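S-adenosylmethionine:tRNA ribosyltransferase-isomerase (Thermotoga maritima, PDB 1VKY) probably transfers and isomerises the ribose moiety of S-adenosylmethionine onto the 7-aminomethyl-7-deazaguanine of tRNA, giving epoxyqueuosine in the queuosine pathway. Local coordinates at residues 94-107 and 137-151. Residues are numbered along the deposited sequence; the frame is centred on the assembly and turned at random.
Sequences LIERLEEGIWKCLV and TRILKFQPQDDRLIF
Asp-147, in the first turn of helix 147-153, joins that helix to the hairpin 89-108 and illustrates how one buried carboxylate can tie the start of a helix to the turn end of a beta hairpin. Its OD1 takes two N-H groups from opposite faces of the carboxylate: Gly-101 N at 2.8 Å and the indole NE1 of Trp-103 at 2.9 Å, the latter almost straight (176°) and in the ring plane. OD2 receives Arg-97 NE at 2.7 Å in a salt bridge, met nearly end-on, with guanidinium and carboxylate planes 80° apart. The extended Arg-97 chain, CG opposite the backbone N (chi1 179°), carries its NH2 on to Glu-100 OE1. Glu-100 bends at chi2 to bring OE2 within 2.6 Å of Asp-147 N. Arg-97 probably offsets the repulsion between the two neighbouring carboxylates. Lys-104 NZ donates a hydrogen bond to Thr-137 OG1; Asp-135 holds both, through a salt bridge from OD2 to Lys-104 and a hydrogen bond between OD1 and Thr-137.

Backbone pairing is antiparallel. Trp-103 with Leu-140 and Cys-105 with Arg-138 are hydrogen-bonded pairs, and Phe-142 N extends the ladder to Gly-101 O, within the type II turn from Glu-99 to Ile-102. Gln-145 NE2 reaches the turn carbonyl Glu-100 O.

Apolar contacts line both faces. Beneath the helix, Leu-94 CD2 lies over the centre of the Trp-103 ring and also touches Ile-150 CG2 (3.7 Å), while CZ of Phe-151 meets CZ2 of Trp-103, the two rings set obliquely. Cys-105 SG packs on Leu-140 CD2. On the other face Ile-102 and Ile-139 touch through their CG2 methyls (3.8 Å).

Strands 102-108 and 138-143 are central in a six-stranded antiparallel sheet, flanked by 89-97 and 125-132; the helix packs at the 98-101 turn end of the hairpin, with Pro-77 touching both Trp-103 and Phe-151.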
loop_
_atom_site.group_PDB
_atom_site.type_symbol
_atom_site.label_atom_id
_atom_site.label_comp_id
_atom_site.label_asym_id
_atom_site.label_seq_id
_atom_site.Cartn_x
_atom_site.Cartn_y
_atom_site.Cartn_z
ATOM N N LEU B 94 -14.106 10.861 22.232
ATOM C CA LEU B 94 -12.827 10.993 22.888
ATOM C C LEU B 94 -11.784 11.493 21.892
ATOM O O LEU B 94 -11.664 10.941 20.803
ATOM C CB LEU B 94 -12.380 9.652 23.490
ATOM C CG LEU B 94 -12.754 9.362 24.948
ATOM C CD1 LEU B 94 -14.238 9.430 25.210
ATOM C CD2 LEU B 94 -12.189 8.002 25.366
ATOM N N ILE B 95 -11.069 12.548 22.280
ATOM C CA ILE B 95 -10.113 13.253 21.414
ATOM C C ILE B 95 -8.720 13.110 22.014
ATOM O O ILE B 95 -7.798 12.682 21.354
ATOM C CB ILE B 95 -10.513 14.772 21.285
ATOM C CG1 ILE B 95 -11.884 14.943 20.591
ATOM C CG2 ILE B 95 -9.449 15.580 20.624
ATOM C CD1 ILE B 95 -12.029 14.304 19.215
ATOM N N GLU B 96 -8.549 13.470 23.275
ATOM C CA GLU B 96 -7.225 13.461 23.843
ATOM C C GLU B 96 -7.204 13.079 25.313
ATOM O O GLU B 96 -7.854 13.687 26.135
ATOM C CB GLU B 96 -6.567 14.836 23.639
ATOM C CG GLU B 96 -5.108 14.859 24.039
ATOM C CD GLU B 96 -4.507 16.241 24.074
ATOM O OE1 GLU B 96 -5.173 17.219 23.663
ATOM O OE2 GLU B 96 -3.338 16.340 24.511
ATOM N N ARG B 97 -6.401 12.082 25.643
ATOM C CA ARG B 97 -6.272 11.631 27.028
ATOM C C ARG B 97 -5.320 12.493 27.801
ATOM O O ARG B 97 -4.167 12.678 27.396
ATOM C CB ARG B 97 -5.742 10.219 26.999
ATOM C CG ARG B 97 -5.509 9.554 28.300
ATOM C CD ARG B 97 -5.048 8.143 28.061
ATOM N NE ARG B 97 -4.927 7.402 29.297
ATOM C CZ ARG B 97 -3.836 7.373 30.039
ATOM N NH1 ARG B 97 -2.759 8.055 29.701
ATOM N NH2 ARG B 97 -3.823 6.655 31.137
ATOM N N LEU B 98 -5.797 13.030 28.920
ATOM C CA LEU B 98 -4.964 13.872 29.771
ATOM C C LEU B 98 -4.342 13.028 30.874
ATOM O O LEU B 98 -3.262 13.323 31.369
ATOM C CB LEU B 98 -5.775 15.037 30.344
ATOM C CG LEU B 98 -6.521 15.926 29.322
ATOM C CD1 LEU B 98 -7.056 17.159 30.020
ATOM C CD2 LEU B 98 -5.660 16.334 28.134
ATOM N N GLU B 99 -5.038 11.961 31.220
ATOM C CA GLU B 99 -4.725 11.125 32.347
ATOM C C GLU B 99 -5.723 9.965 32.269
ATOM O O GLU B 99 -6.797 10.132 31.718
ATOM C CB GLU B 99 -4.887 11.955 33.650
ATOM C CG GLU B 99 -4.997 11.174 34.926
ATOM C CD GLU B 99 -4.373 11.866 36.121
ATOM O OE1 GLU B 99 -5.081 12.613 36.838
ATOM O OE2 GLU B 99 -3.170 11.633 36.380
ATOM N N GLU B 100 -5.380 8.804 32.823
ATOM C CA GLU B 100 -6.303 7.670 32.872
ATOM C C GLU B 100 -7.674 8.159 33.302
ATOM O O GLU B 100 -7.814 8.761 34.350
ATOM C CB GLU B 100 -5.799 6.640 33.892
ATOM C CG GLU B 100 -6.714 5.432 34.113
ATOM C CD GLU B 100 -6.741 4.441 32.950
ATOM O OE1 GLU B 100 -5.811 4.417 32.128
ATOM O OE2 GLU B 100 -7.694 3.643 32.869
ATOM N N GLY B 101 -8.679 7.926 32.481
ATOM C CA GLY B 101 -10.044 8.329 32.828
ATOM C C GLY B 101 -10.374 9.818 32.787
ATOM O O GLY B 101 -11.452 10.195 33.219
ATOM N N ILE B 102 -9.454 10.663 32.295
ATOM C CA ILE B 102 -9.699 12.099 32.053
ATOM C C ILE B 102 -9.310 12.415 30.593
ATOM O O ILE B 102 -8.128 12.309 30.184
ATOM C CB ILE B 102 -8.939 13.026 33.079
ATOM C CG1 ILE B 102 -9.246 12.628 34.515
ATOM C CG2 ILE B 102 -9.323 14.490 32.864
ATOM C CD1 ILE B 102 -8.597 13.506 35.563
ATOM N N TRP B 103 -10.324 12.790 29.812
ATOM C CA TRP B 103 -10.203 13.009 28.387
ATOM C C TRP B 103 -10.801 14.329 27.929
ATOM O O TRP B 103 -11.870 14.724 28.406
ATOM C CB TRP B 103 -10.967 11.889 27.663
ATOM C CG TRP B 103 -10.320 10.564 27.758
ATOM C CD1 TRP B 103 -10.306 9.719 28.849
ATOM C CD2 TRP B 103 -9.589 9.910 26.737
ATOM N NE1 TRP B 103 -9.599 8.585 28.551
ATOM C CE2 TRP B 103 -9.143 8.674 27.263
ATOM C CE3 TRP B 103 -9.256 10.238 25.425
ATOM C CZ2 TRP B 103 -8.401 7.771 26.516
ATOM C CZ3 TRP B 103 -8.537 9.336 24.681
ATOM C CH2 TRP B 103 -8.111 8.116 25.239
ATOM N N LYS B 104 -10.126 14.987 26.980
ATOM C CA LYS B 104 -10.722 16.042 26.202
ATOM C C LYS B 104 -11.608 15.370 25.200
ATOM O O LYS B 104 -11.163 14.474 24.492
ATOM C CB LYS B 104 -9.684 16.868 25.443
ATOM C CG LYS B 104 -8.880 17.762 26.331
ATOM C CD LYS B 104 -7.699 18.374 25.600
ATOM C CE LYS B 104 -8.106 19.260 24.456
ATOM N NZ LYS B 104 -8.502 20.574 24.952
ATOM N N CYS B 105 -12.849 15.824 25.141
ATOM C CA CYS B 105 -13.890 15.194 24.343
ATOM C C CYS B 105 -14.632 16.220 23.527
ATOM O O CYS B 105 -14.759 17.379 23.904
ATOM C CB CYS B 105 -14.903 14.499 25.258
ATOM S SG CYS B 105 -14.183 13.151 26.224
ATOM N N LEU B 106 -15.171 15.749 22.414
ATOM C CA LEU B 106 -16.108 16.521 21.630
ATOM C C LEU B 106 -17.482 16.089 22.117
ATOM O O LEU B 106 -17.791 14.903 22.091
ATOM C CB LEU B 106 -15.897 16.205 20.134
ATOM C CG LEU B 106 -15.822 17.396 19.223
ATOM C CD1 LEU B 106 -17.232 17.952 19.077
ATOM C CD2 LEU B 106 -14.867 18.446 19.751
ATOM N N VAL B 107 -18.277 17.032 22.606
ATOM C CA VAL B 107 -19.576 16.725 23.178
ATOM C C VAL B 107 -20.629 17.459 22.347
ATOM O O VAL B 107 -20.528 18.671 22.164
ATOM C CB VAL B 107 -19.634 17.145 24.653
ATOM C CG1 VAL B 107 -21.020 17.007 25.184
ATOM C CG2 VAL B 107 -18.668 16.300 25.478
ATOM N N THR B 137 -13.694 21.825 23.274
ATOM C CA THR B 137 -13.878 20.500 23.822
ATOM C C THR B 137 -14.339 20.646 25.251
ATOM O O THR B 137 -14.438 21.764 25.776
ATOM C CB THR B 137 -12.572 19.723 23.750
ATOM O OG1 THR B 137 -11.541 20.487 24.388
ATOM C CG2 THR B 137 -12.089 19.573 22.253
ATOM N N ARG B 138 -14.655 19.505 25.846
ATOM C CA ARG B 138 -15.049 19.376 27.237
ATOM C C ARG B 138 -14.053 18.431 27.863
ATOM O O ARG B 138 -13.723 17.413 27.276
ATOM C CB ARG B 138 -16.445 18.762 27.327
ATOM C CG ARG B 138 -17.591 19.767 27.435
ATOM C CD ARG B 138 -17.380 20.973 26.643
ATOM N NE ARG B 138 -18.523 21.856 26.562
ATOM C CZ ARG B 138 -18.572 22.833 25.674
ATOM N NH1 ARG B 138 -17.544 23.035 24.854
ATOM N NH2 ARG B 138 -19.633 23.615 25.594
ATOM N N ILE B 139 -13.550 18.783 29.036
ATOM C CA ILE B 139 -12.705 17.880 29.775
ATOM C C ILE B 139 -13.625 17.081 30.661
ATOM O O ILE B 139 -14.320 17.629 31.499
ATOM C CB ILE B 139 -11.641 18.646 30.582
ATOM C CG1 ILE B 139 -10.632 19.322 29.632
ATOM C CG2 ILE B 139 -10.891 17.683 31.448
ATOM C CD1 ILE B 139 -11.126 20.559 29.000
ATOM N N LEU B 140 -13.619 15.776 30.468
ATOM C CA LEU B 140 -14.509 14.888 31.196
ATOM C C LEU B 140 -13.709 13.931 32.054
ATOM O O LEU B 140 -12.760 13.311 31.592
ATOM C CB LEU B 140 -15.339 14.075 30.209
ATOM C CG LEU B 140 -16.709 14.566 29.727
ATOM C CD1 LEU B 140 -16.910 16.028 29.655
ATOM C CD2 LEU B 140 -16.951 13.967 28.404
ATOM N N LYS B 141 -14.111 13.813 33.313
ATOM C CA LYS B 141 -13.578 12.790 34.216
ATOM C C LYS B 141 -14.610 11.659 34.322
ATOM O O LYS B 141 -15.743 11.878 34.760
ATOM C CB LYS B 141 -13.268 13.385 35.599
ATOM C CG LYS B 141 -12.725 12.383 36.598
ATOM C CD LYS B 141 -12.243 13.025 37.936
ATOM C CE LYS B 141 -13.363 13.288 38.935
ATOM N NZ LYS B 141 -13.895 12.083 39.622
ATOM N N PHE B 142 -14.221 10.465 33.888
ATOM C CA PHE B 142 -15.101 9.287 33.922
ATOM C C PHE B 142 -15.144 8.673 35.310
ATOM O O PHE B 142 -14.204 8.822 36.079
ATOM C CB PHE B 142 -14.662 8.284 32.858
ATOM C CG PHE B 142 -14.969 8.750 31.479
ATOM C CD1 PHE B 142 -14.075 9.525 30.783
ATOM C CD2 PHE B 142 -16.209 8.495 30.915
ATOM C CE1 PHE B 142 -14.382 9.981 29.528
ATOM C CE2 PHE B 142 -16.510 8.948 29.634
ATOM C CZ PHE B 142 -15.607 9.679 28.958
ATOM N N GLN B 143 -16.268 8.043 35.644
ATOM C CA GLN B 143 -16.437 7.371 36.937
ATOM C C GLN B 143 -16.909 5.954 36.595
ATOM O O GLN B 143 -18.016 5.806 36.080
ATOM C CB GLN B 143 -17.454 8.122 37.782
ATOM C CG GLN B 143 -17.558 7.641 39.239
ATOM C CD GLN B 143 -18.156 8.704 40.146
ATOM O OE1 GLN B 143 -19.150 8.453 40.836
ATOM N NE2 GLN B 143 -17.560 9.905 40.135
ATOM N N PRO B 144 -16.061 4.930 36.766
ATOM C CA PRO B 144 -14.724 5.044 37.328
ATOM C C PRO B 144 -13.729 5.518 36.285
ATOM O O PRO B 144 -14.018 5.481 35.093
ATOM C CB PRO B 144 -14.399 3.604 37.751
ATOM C CG PRO B 144 -15.114 2.753 36.780
ATOM C CD PRO B 144 -16.335 3.552 36.326
ATOM N N GLN B 145 -12.563 5.961 36.737
ATOM C CA GLN B 145 -11.502 6.387 35.844
ATOM C C GLN B 145 -10.758 5.192 35.292
ATOM O O GLN B 145 -9.656 4.872 35.729
ATOM C CB GLN B 145 -10.552 7.327 36.574
ATOM C CG GLN B 145 -11.165 8.663 36.825
ATOM C CD GLN B 145 -10.288 9.569 37.661
ATOM O OE1 GLN B 145 -10.677 9.954 38.769
ATOM N NE2 GLN B 145 -9.109 9.908 37.145
ATOM N N ASP B 146 -11.370 4.546 34.311
ATOM C CA ASP B 146 -10.873 3.280 33.771
ATOM C C ASP B 146 -11.046 3.297 32.248
ATOM O O ASP B 146 -12.152 3.205 31.740
ATOM C CB ASP B 146 -11.643 2.125 34.440
ATOM C CG ASP B 146 -11.191 0.721 33.981
ATOM O OD1 ASP B 146 -10.470 0.558 32.972
ATOM O OD2 ASP B 146 -11.552 -0.310 34.580
ATOM N N ASP B 147 -9.947 3.434 31.525
ATOM C CA ASP B 147 -9.994 3.622 30.072
ATOM C C ASP B 147 -10.490 2.380 29.341
ATOM O O ASP B 147 -11.123 2.475 28.279
ATOM C CB ASP B 147 -8.607 4.004 29.528
ATOM C CG ASP B 147 -8.234 5.485 29.768
ATOM O OD1 ASP B 147 -9.032 6.299 30.289
ATOM O OD2 ASP B 147 -7.125 5.914 29.443
ATOM N N ARG B 148 -10.166 1.214 29.885
ATOM C CA ARG B 148 -10.594 -0.051 29.279
ATOM C C ARG B 148 -12.116 -0.158 29.310
ATOM O O ARG B 148 -12.751 -0.479 28.305
ATOM C CB ARG B 148 -9.931 -1.227 29.989
ATOM C CG ARG B 148 -8.467 -1.397 29.592
ATOM N N LEU B 149 -12.699 0.182 30.447
ATOM C CA LEU B 149 -14.144 0.252 30.548
ATOM C C LEU B 149 -14.725 1.242 29.537
ATOM O O LEU B 149 -15.675 0.934 28.813
ATOM C CB LEU B 149 -14.559 0.651 31.958
ATOM C CG LEU B 149 -16.067 0.786 32.195
ATOM C CD1 LEU B 149 -16.788 -0.500 31.815
ATOM C CD2 LEU B 149 -16.345 1.156 33.646
ATOM N N ILE B 150 -14.139 2.431 29.487
ATOM C CA ILE B 150 -14.610 3.474 28.574
ATOM C C ILE B 150 -14.583 2.956 27.118
ATOM O O ILE B 150 -15.528 3.137 26.356
ATOM C CB ILE B 150 -13.743 4.751 28.710
ATOM C CG1 ILE B 150 -13.943 5.420 30.084
ATOM C CG2 ILE B 150 -14.078 5.723 27.597
ATOM C CD1 ILE B 150 -12.812 6.390 30.423
ATOM N N PHE B 151 -13.494 2.322 26.731
ATOM C CA PHE B 151 -13.382 1.844 25.363
ATOM C C PHE B 151 -14.410 0.731 25.111
ATOM O O PHE B 151 -15.072 0.715 24.061
ATOM C CB PHE B 151 -11.976 1.317 25.087
ATOM C CG PHE B 151 -10.884 2.351 25.162
ATOM C CD1 PHE B 151 -9.569 1.947 25.342
ATOM C CD2 PHE B 151 -11.146 3.701 25.055
ATOM C CE1 PHE B 151 -8.549 2.863 25.411
ATOM C CE2 PHE B 151 -10.112 4.625 25.129
ATOM C CZ PHE B 151 -8.824 4.201 25.304
#